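Local structure of proteasome accessory factor B/C (PafBC) (6SJ9) at residues Ala319-Asp323 and Arg648-Arg652; Leu592-Ala597 and Asp613-Ala618; Leu329-Glu333 and Arg607-Leu611. The protein probably regulates transcription in the bacterial DNA damage response, joining DNA-binding helix-turn-helix domains to WYL and WCX domains in one chain. All blocks are in the same frame, centred on the assembly; numbering follows the deposited sequence.

Interaction 1: residues Ala319-Asp323 and Arg648-Arg652; sequences ADFDD and RQETR
Arg652 reaches across to the last turn of helix 305-323 and offers a worked example of one side chain shared between two carboxylates. Its stem already runs close to Asp322: CB and CG of Arg652 draw steadily nearer to OD1 of Asp322, and the bend at chi2 (53°) brings CD of Arg652 to 3.3 Å from that oxygen. NE turns back to its own helix and forms a salt bridge with Asp656. NH1 lies between two acids. NH1 of Arg652 meets OD1 of Asp322 in a salt bridge whose modelled length, 2.4 Å, is doubtful, and it also donates to OD1 of Asp323 at 3.2 Å, in the guanidinium plane but from above the plane of the carboxylate. NH2 adds only weak bonds to both oxygens of Asp323. The carbonyl oxygen of Ala319 sits over one face of the group.

Arg648 grips Asp322 side-on with two nitrogens. NE of Arg648 gives a nearly straight bond (173°) to OD2 of Asp322 at 2.8 Å, on the syn side, while NH2 of Arg648 reaches the backbone O of Asp322 at 2.9 Å, in the carbonyl plane. This double grip on OD2 and the backbone should limit rotation of the carboxylate, with Arg652 as a second salt-bridge partner. The two short helical segments run roughly antiparallel, at 148°, with their axes 11.2 Å apart. The arrangement is an inter-helix salt-bridge network between two helices that each follow the last strand of a four-stranded antiparallel sheet with the 2-3-1-4 strand order of a ferredoxin-like fold.

Interaction 2: residues Leu592-Ala597 and Asp613-Ala618; sequences LTRQGA and DGGLLA
The backbone N of Leu592 donates to O of Leu616 at 2.8 Å, and the return bond from N of Leu616 to O of Leu592 measures 2.9 Å. Together they make an antiparallel hydrogen-bonded pair between the two inner strands of a ferredoxin-like sheet, within the second WCX domain. The pair marks where the two strands part company. Past Leu592 the chain leaves the sheet and enters a type I beta turn from Arg594 to Ala597, closed by the bond from Ala597 N to Arg594 O; ahead of Leu616 the chain passes through two glycines.

Both glycines suit their places. A side chain on Gly615 would collide with O of Leu592, whose 3.2 Å approach to CA of Gly615 already leaves little room. At Gly614 the positive phi would jam a side chain against the carbonyl oxygen of Asp613, and a CB there would also strike the aliphatic stem of Arg594. That extended stem lies along the backbone of Gly614, and CA of Arg594 makes a CA-H...O contact with O of Gly614 at 3.5 Å. The guanidinium of Arg594 continues beyond the sheet to a salt bridge with Asp152 on helix 147-159, tying this turn to the first WYL domain.

On the face that carries Leu592, Leu616 and Ala618, CD1 of Leu592 lies 4.0 Å from CB of Ala618, and Ala600 of helix 599-602 touches all three. Leu616 holds its CG wedged between the backbone N and the carbonyl carbon (chi1 55°), which swings CD2 toward Ala597 at the end of the turn. There CD2 of Leu616 sits 3.4 Å from CB of Ala597, closer than two methyl carbons normally come.

Interaction 3: residues Leu329-Glu333 and Arg607-Leu611; sequences LEFPE and RTAPL
Phe331 and Arg607 illustrate how a charged group can be laid flat on an aromatic ring at the edge of a sheet. The two side chains approach at about a right angle, yet the guanidinium and the ring form a cation-pi stack, their centres 4.2 Å apart and their planes inclined by only 26°. The overlap is offset: the closest pair is NH2 of Arg607 and CD2 of Phe331, 3.2 Å apart near the rim of the ring. The chain of Arg607 reaches this position by bending at chi3 (-62°), which folds the guanidinium back over the aromatic face. NH2 is also engaged in a salt bridge with Glu619 on the adjacent strand, and this second tie should help to fix the group against the ring.

The backbone of Thr608 meets the ring at its edge, while CB of Ala609 approaches obliquely, 3.8 Å from CD1 of Phe331. CB of Ala609 is further enclosed by O of Glu330, at 3.2 Å, and by CD of Pro332, at 3.6 Å. Pro332 also places CD 3.4 Å from O of Thr608. The two segments therefore meet through stacking and van der Waals contact, with no backbone pairing between them. Replacing Phe331 with an alanine would probably leave the guanidinium of Arg607 without the surface it lies on and open a gap beside Ala609.

Strand 607-610 is an outermost strand of its four-stranded sheet, and the loop between helix 305-323 and helix 346-360 passes over it, setting Phe331 against Leu617 of strand 616-622 and Cys589 of strand 586-592.

Overall arrangement
The three contacts gather around one four-stranded sheet and the chain leading away from helix 305-323. Interactions 2 and 3 have centres 11 Å apart and share neighbouring strands: N of Leu617 probably bonds to O of Ala609, at 2.9 Å. Interaction 1 joins this group from the helical side, where CE2 of Phe321 packs on CG2 of Thr593 at 3.6 Å; the centres of interactions 1 and 2 lie about 17 Å apart. Interactions 1 and 3 do not touch, their nearest atoms being about 7 Å apart, but the chain from 319-323 to 329-333 connects them. The potassium ion is held by other residues, among them Leu16 and Ser85, and none of these segments supplies a ligand.

Interaction 1: residues Ala319-Asp323 and Arg648-Arg652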
loop_
_atom_site.group_PDB
_atom_site.type_symbol
_atom_site.label_atom_id
_atom_site.label_comp_id
_atom_site.label_asym_id
_atom_site.label_seq_id
_atom_site.Cartn_x
_atom_site.Cartn_y
_atom_site.Cartn_z
ATOM N N ALA A 319 -2.687 0.427 -26.989
ATOM C CA ALA A 319 -3.277 -0.148 -28.206
ATOM C C ALA A 319 -2.197 -0.737 -29.119
ATOM O O ALA A 319 -2.329 -1.863 -29.621
ATOM C CB ALA A 319 -4.088 0.918 -28.947
ATOM N N ASP A 320 -1.123 0.025 -29.351
ATOM C CA ASP A 320 -0.059 -0.402 -30.261
ATOM C C ASP A 320 0.637 -1.671 -29.775
ATOM O O ASP A 320 1.005 -2.538 -30.590
ATOM C CB ASP A 320 0.948 0.729 -30.445
ATOM C CG ASP A 320 0.335 1.946 -31.136
ATOM O OD1 ASP A 320 -0.815 1.862 -31.637
ATOM O OD2 ASP A 320 0.968 3.017 -31.088
ATOM N N PHE A 321 0.868 -1.789 -28.462
ATOM C CA PHE A 321 1.503 -3.004 -27.964
ATOM C C PHE A 321 0.621 -4.223 -28.201
ATOM O O PHE A 321 1.111 -5.292 -28.583
ATOM C CB PHE A 321 1.870 -2.840 -26.495
ATOM C CG PHE A 321 2.924 -3.799 -26.039
ATOM C CD1 PHE A 321 3.680 -4.512 -26.968
ATOM C CD2 PHE A 321 3.198 -3.958 -24.681
ATOM C CE1 PHE A 321 4.663 -5.394 -26.550
ATOM C CE2 PHE A 321 4.194 -4.822 -24.258
ATOM C CZ PHE A 321 4.924 -5.548 -25.186
ATOM N N ASP A 322 -0.683 -4.084 -27.990
ATOM C CA ASP A 322 -1.602 -5.169 -28.297
ATOM C C ASP A 322 -1.609 -5.488 -29.800
ATOM O O ASP A 322 -1.960 -6.609 -30.203
ATOM C CB ASP A 322 -2.981 -4.737 -27.799
ATOM C CG ASP A 322 -4.050 -5.728 -28.052
ATOM O OD1 ASP A 322 -4.996 -5.382 -28.784
ATOM O OD2 ASP A 322 -3.979 -6.828 -27.480
ATOM N N ASP A 323 -1.262 -4.505 -30.645
ATOM C CA ASP A 323 -1.150 -4.744 -32.080
ATOM C C ASP A 323 0.109 -5.500 -32.465
ATOM O O ASP A 323 0.137 -6.120 -33.538
ATOM C CB ASP A 323 -1.239 -3.437 -32.858
ATOM C CG ASP A 323 -2.662 -3.031 -33.080
ATOM O OD1 ASP A 323 -3.520 -3.942 -32.979
ATOM O OD2 ASP A 323 -2.923 -1.834 -33.346
ATOM N N ARG A 648 -7.966 -10.655 -23.082
ATOM C CA ARG A 648 -7.186 -9.741 -23.920
ATOM C C ARG A 648 -8.074 -8.806 -24.733
ATOM O O ARG A 648 -7.800 -7.600 -24.829
ATOM C CB ARG A 648 -6.266 -10.521 -24.861
ATOM C CG ARG A 648 -5.576 -9.629 -25.878
ATOM C CD ARG A 648 -4.962 -10.430 -27.005
ATOM N NE ARG A 648 -4.305 -9.592 -28.001
ATOM C CZ ARG A 648 -3.749 -10.058 -29.120
ATOM N NH1 ARG A 648 -3.772 -11.357 -29.384
ATOM N NH2 ARG A 648 -3.166 -9.226 -29.977
ATOM N N GLN A 649 -9.102 -9.364 -25.388
ATOM C CA GLN A 649 -9.981 -8.558 -26.237
ATOM C C GLN A 649 -10.882 -7.657 -25.405
ATOM O O GLN A 649 -11.172 -6.518 -25.800
ATOM C CB GLN A 649 -10.824 -9.462 -27.141
ATOM C CG GLN A 649 -10.001 -10.262 -28.123
ATOM C CD GLN A 649 -10.847 -10.894 -29.218
ATOM O OE1 GLN A 649 -12.067 -10.700 -29.274
ATOM N NE2 GLN A 649 -10.201 -11.660 -30.095
ATOM N N GLU A 650 -11.312 -8.151 -24.243
ATOM C CA GLU A 650 -12.115 -7.335 -23.346
ATOM C C GLU A 650 -11.331 -6.104 -22.886
ATOM O O GLU A 650 -11.924 -5.041 -22.667
ATOM C CB GLU A 650 -12.554 -8.193 -22.164
ATOM C CG GLU A 650 -13.646 -7.603 -21.302
ATOM C CD GLU A 650 -13.990 -8.498 -20.111
ATOM O OE1 GLU A 650 -13.692 -9.718 -20.153
ATOM O OE2 GLU A 650 -14.586 -7.982 -19.140
ATOM N N THR A 651 -10.005 -6.245 -22.716
ATOM C CA THR A 651 -9.134 -5.110 -22.395
ATOM C C THR A 651 -8.913 -4.208 -23.611
ATOM O O THR A 651 -8.891 -2.977 -23.485
ATOM C CB THR A 651 -7.792 -5.619 -21.848
ATOM O OG1 THR A 651 -7.952 -5.992 -20.477
ATOM C CG2 THR A 651 -6.695 -4.549 -21.952
ATOM N N ARG A 652 -8.722 -4.791 -24.799
ATOM C CA ARG A 652 -8.588 -3.953 -25.988
ATOM C C ARG A 652 -9.828 -3.097 -26.219
ATOM O O ARG A 652 -9.722 -1.970 -26.720
ATOM C CB ARG A 652 -8.290 -4.815 -27.233
ATOM C CG ARG A 652 -8.150 -4.006 -28.558
ATOM C CD ARG A 652 -7.121 -2.890 -28.384
ATOM N NE ARG A 652 -6.833 -2.132 -29.593
ATOM C CZ ARG A 652 -5.975 -2.520 -30.535
ATOM N NH1 ARG A 652 -5.321 -3.667 -30.384
ATOM N NH2 ARG A 652 -5.772 -1.765 -31.618
#

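Interaction 2: residues Leu592-Ala597 and Asp613-Ala618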
loop_
_atom_site.group_PDB
_atom_site.type_symbol
_atom_site.label_atom_id
_atom_site.label_comp_id
_atom_site.label_asym_id
_atom_site.label_seq_id
_atom_site.Cartn_x
_atom_site.Cartn_y
_atom_site.Cartn_z
ATOM N N LEU A 592 5.579 -7.915 -20.755
ATOM C CA LEU A 592 6.069 -6.687 -20.161
ATOM C C LEU A 592 7.235 -6.158 -20.976
ATOM O O LEU A 592 8.097 -6.929 -21.404
ATOM C CB LEU A 592 6.529 -6.936 -18.708
ATOM C CG LEU A 592 5.487 -7.556 -17.754
ATOM C CD1 LEU A 592 6.071 -7.866 -16.407
ATOM C CD2 LEU A 592 4.260 -6.661 -17.585
ATOM N N THR A 593 7.278 -4.845 -21.172
ATOM C CA THR A 593 8.482 -4.197 -21.680
ATOM C C THR A 593 9.546 -4.093 -20.586
ATOM O O THR A 593 9.266 -4.267 -19.401
ATOM C CB THR A 593 8.154 -2.799 -22.178
ATOM O OG1 THR A 593 7.727 -2.007 -21.058
ATOM C CG2 THR A 593 7.039 -2.833 -23.263
ATOM N N ARG A 594 10.788 -3.803 -21.002
ATOM C CA ARG A 594 11.863 -3.603 -20.035
ATOM C C ARG A 594 11.523 -2.482 -19.071
ATOM O O ARG A 594 11.647 -2.636 -17.849
ATOM C CB ARG A 594 13.179 -3.280 -20.745
ATOM C CG ARG A 594 14.320 -3.209 -19.746
ATOM C CD ARG A 594 15.700 -2.829 -20.303
ATOM N NE ARG A 594 16.680 -3.269 -19.300
ATOM C CZ ARG A 594 17.041 -2.581 -18.207
ATOM N NH1 ARG A 594 16.539 -1.368 -17.962
ATOM N NH2 ARG A 594 17.913 -3.116 -17.343
ATOM N N GLN A 595 10.939 -1.408 -19.596
ATOM C CA GLN A 595 10.608 -0.278 -18.753
ATOM C C GLN A 595 9.679 -0.678 -17.633
ATOM O O GLN A 595 9.854 -0.210 -16.500
ATOM C CB GLN A 595 9.954 0.821 -19.577
ATOM C CG GLN A 595 10.027 2.209 -18.960
ATOM C CD GLN A 595 9.648 3.280 -19.961
ATOM O OE1 GLN A 595 9.399 2.976 -21.136
ATOM N NE2 GLN A 595 9.582 4.537 -19.509
ATOM N N GLY A 596 8.713 -1.571 -17.920
ATOM C CA GLY A 596 7.748 -2.101 -16.953
ATOM C C GLY A 596 8.049 -3.477 -16.329
ATOM O O GLY A 596 7.155 -4.139 -15.786
ATOM N N ALA A 597 9.298 -3.932 -16.401
ATOM C CA ALA A 597 9.593 -5.280 -15.935
ATOM C C ALA A 597 9.291 -5.436 -14.447
ATOM O O ALA A 597 8.994 -6.544 -13.988
ATOM C CB ALA A 597 11.058 -5.621 -16.249
ATOM N N ASP A 613 14.883 -8.079 -25.632
ATOM C CA ASP A 613 15.257 -6.698 -25.361
ATOM C C ASP A 613 15.046 -6.303 -23.908
ATOM O O ASP A 613 14.790 -5.133 -23.627
ATOM C CB ASP A 613 14.474 -5.763 -26.275
ATOM C CG ASP A 613 15.076 -5.682 -27.664
ATOM O OD1 ASP A 613 14.510 -6.322 -28.576
ATOM O OD2 ASP A 613 16.120 -5.015 -27.851
ATOM N N GLY A 614 15.149 -7.245 -22.979
ATOM C CA GLY A 614 14.975 -6.945 -21.574
ATOM C C GLY A 614 13.542 -6.971 -21.091
ATOM O O GLY A 614 13.304 -6.742 -19.889
ATOM N N GLY A 615 12.582 -7.261 -21.976
ATOM C CA GLY A 615 11.205 -7.487 -21.581
ATOM C C GLY A 615 11.042 -8.863 -20.978
ATOM O O GLY A 615 12.008 -9.597 -20.779
ATOM N N LEU A 616 9.793 -9.234 -20.703
ATOM C CA LEU A 616 9.587 -10.591 -20.211
ATOM C C LEU A 616 8.133 -11.009 -20.344
ATOM O O LEU A 616 7.234 -10.168 -20.372
ATOM C CB LEU A 616 10.003 -10.766 -18.753
ATOM C CG LEU A 616 9.402 -9.852 -17.695
ATOM C CD1 LEU A 616 9.411 -10.530 -16.373
ATOM C CD2 LEU A 616 10.242 -8.640 -17.599
ATOM N N LEU A 617 7.934 -12.318 -20.474
ATOM C CA LEU A 617 6.647 -12.933 -20.234
ATOM C C LEU A 617 6.448 -13.136 -18.752
ATOM O O LEU A 617 7.379 -13.498 -18.028
ATOM C CB LEU A 617 6.528 -14.294 -20.916
ATOM C CG LEU A 617 6.770 -14.418 -22.415
ATOM C CD1 LEU A 617 6.561 -15.882 -22.841
ATOM C CD2 LEU A 617 5.888 -13.473 -23.223
ATOM N N ALA A 618 5.219 -12.962 -18.304
ATOM C CA ALA A 618 4.942 -13.108 -16.881
ATOM C C ALA A 618 3.542 -13.646 -16.679
ATOM O O ALA A 618 2.566 -13.051 -17.145
ATOM C CB ALA A 618 5.123 -11.782 -16.156
#

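Interaction 3: residues Leu329-Glu333 and Arg607-Leu611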
loop_
_atom_site.group_PDB
_atom_site.type_symbol
_atom_site.label_atom_id
_atom_site.label_comp_id
_atom_site.label_asym_id
_atom_site.label_seq_id
_atom_site.Cartn_x
_atom_site.Cartn_y
_atom_site.Cartn_z
ATOM N N LEU A 329 4.915 -18.410 -26.210
ATOM C CA LEU A 329 4.652 -18.603 -24.796
ATOM C C LEU A 329 5.536 -19.706 -24.225
ATOM O O LEU A 329 5.059 -20.725 -23.733
ATOM C CB LEU A 329 3.192 -18.981 -24.659
ATOM C CG LEU A 329 2.325 -17.759 -24.824
ATOM C CD1 LEU A 329 0.896 -18.178 -25.091
ATOM C CD2 LEU A 329 2.468 -16.960 -23.569
ATOM N N GLU A 330 6.839 -19.463 -24.234
ATOM C CA GLU A 330 7.817 -20.456 -23.795
ATOM C C GLU A 330 8.367 -20.044 -22.438
ATOM O O GLU A 330 9.071 -19.037 -22.335
ATOM C CB GLU A 330 8.941 -20.644 -24.818
ATOM C CG GLU A 330 8.560 -21.491 -26.041
ATOM C CD GLU A 330 9.549 -21.361 -27.198
ATOM O OE1 GLU A 330 9.329 -20.511 -28.089
ATOM O OE2 GLU A 330 10.554 -22.107 -27.217
ATOM N N PHE A 331 8.046 -20.816 -21.402
ATOM C CA PHE A 331 8.630 -20.454 -20.114
ATOM C C PHE A 331 9.789 -21.395 -19.802
ATOM O O PHE A 331 9.712 -22.586 -20.127
ATOM C CB PHE A 331 7.587 -20.530 -18.990
ATOM C CG PHE A 331 6.553 -19.428 -19.036
ATOM C CD1 PHE A 331 6.813 -18.189 -18.470
ATOM C CD2 PHE A 331 5.318 -19.635 -19.634
ATOM C CE1 PHE A 331 5.876 -17.177 -18.505
ATOM C CE2 PHE A 331 4.381 -18.626 -19.673
ATOM C CZ PHE A 331 4.660 -17.394 -19.104
ATOM N N PRO A 332 10.898 -20.941 -19.206
ATOM C CA PRO A 332 11.967 -21.877 -18.829
ATOM C C PRO A 332 11.525 -22.775 -17.684
ATOM O O PRO A 332 10.483 -22.571 -17.060
ATOM C CB PRO A 332 13.121 -20.959 -18.394
ATOM C CG PRO A 332 12.779 -19.609 -18.925
ATOM C CD PRO A 332 11.278 -19.549 -18.916
ATOM N N GLU A 333 12.361 -23.770 -17.383
ATOM C CA GLU A 333 12.087 -24.694 -16.283
ATOM C C GLU A 333 12.082 -24.020 -14.916
ATOM O O GLU A 333 11.833 -24.677 -13.899
ATOM C CB GLU A 333 13.096 -25.844 -16.287
ATOM C CG GLU A 333 13.000 -26.717 -17.521
ATOM C CD GLU A 333 11.713 -27.523 -17.551
ATOM O OE1 GLU A 333 11.411 -28.210 -16.553
ATOM O OE2 GLU A 333 10.988 -27.446 -18.563
ATOM N N ARG A 607 5.477 -17.333 -12.852
ATOM C CA ARG A 607 6.547 -17.720 -13.762
ATOM C C ARG A 607 6.898 -16.528 -14.633
ATOM O O ARG A 607 6.027 -15.733 -14.991
ATOM C CB ARG A 607 6.157 -18.871 -14.695
ATOM C CG ARG A 607 5.852 -20.202 -14.021
ATOM C CD ARG A 607 5.802 -21.346 -15.081
ATOM N NE ARG A 607 4.747 -21.144 -16.072
ATOM C CZ ARG A 607 4.510 -21.951 -17.101
ATOM N NH1 ARG A 607 5.256 -23.025 -17.299
ATOM N NH2 ARG A 607 3.531 -21.674 -17.936
ATOM N N THR A 608 8.156 -16.461 -15.047
ATOM C CA THR A 608 8.619 -15.419 -15.955
ATOM C C THR A 608 9.478 -16.057 -17.046
ATOM O O THR A 608 10.020 -17.146 -16.863
ATOM C CB THR A 608 9.438 -14.314 -15.211
ATOM O OG1 THR A 608 10.574 -14.899 -14.565
ATOM C CG2 THR A 608 8.574 -13.565 -14.132
ATOM N N ALA A 609 9.544 -15.405 -18.206
ATOM C CA ALA A 609 10.469 -15.839 -19.246
ATOM C C ALA A 609 11.128 -14.594 -19.815
ATOM O O ALA A 609 10.438 -13.707 -20.318
ATOM C CB ALA A 609 9.748 -16.599 -20.364
ATOM N N PRO A 610 12.446 -14.496 -19.803
ATOM C CA PRO A 610 13.084 -13.316 -20.383
ATOM C C PRO A 610 12.908 -13.282 -21.891
ATOM O O PRO A 610 12.832 -14.316 -22.565
ATOM C CB PRO A 610 14.552 -13.477 -19.980
ATOM C CG PRO A 610 14.727 -14.958 -19.912
ATOM C CD PRO A 610 13.431 -15.471 -19.321
ATOM N N LEU A 611 12.779 -12.062 -22.404
ATOM C CA LEU A 611 12.617 -11.754 -23.811
ATOM C C LEU A 611 13.821 -10.958 -24.307
ATOM O O LEU A 611 14.577 -10.404 -23.502
ATOM C CB LEU A 611 11.318 -10.974 -24.033
ATOM C CG LEU A 611 10.090 -11.831 -23.730
ATOM C CD1 LEU A 611 8.818 -11.016 -23.865
ATOM C CD2 LEU A 611 10.041 -13.043 -24.609
#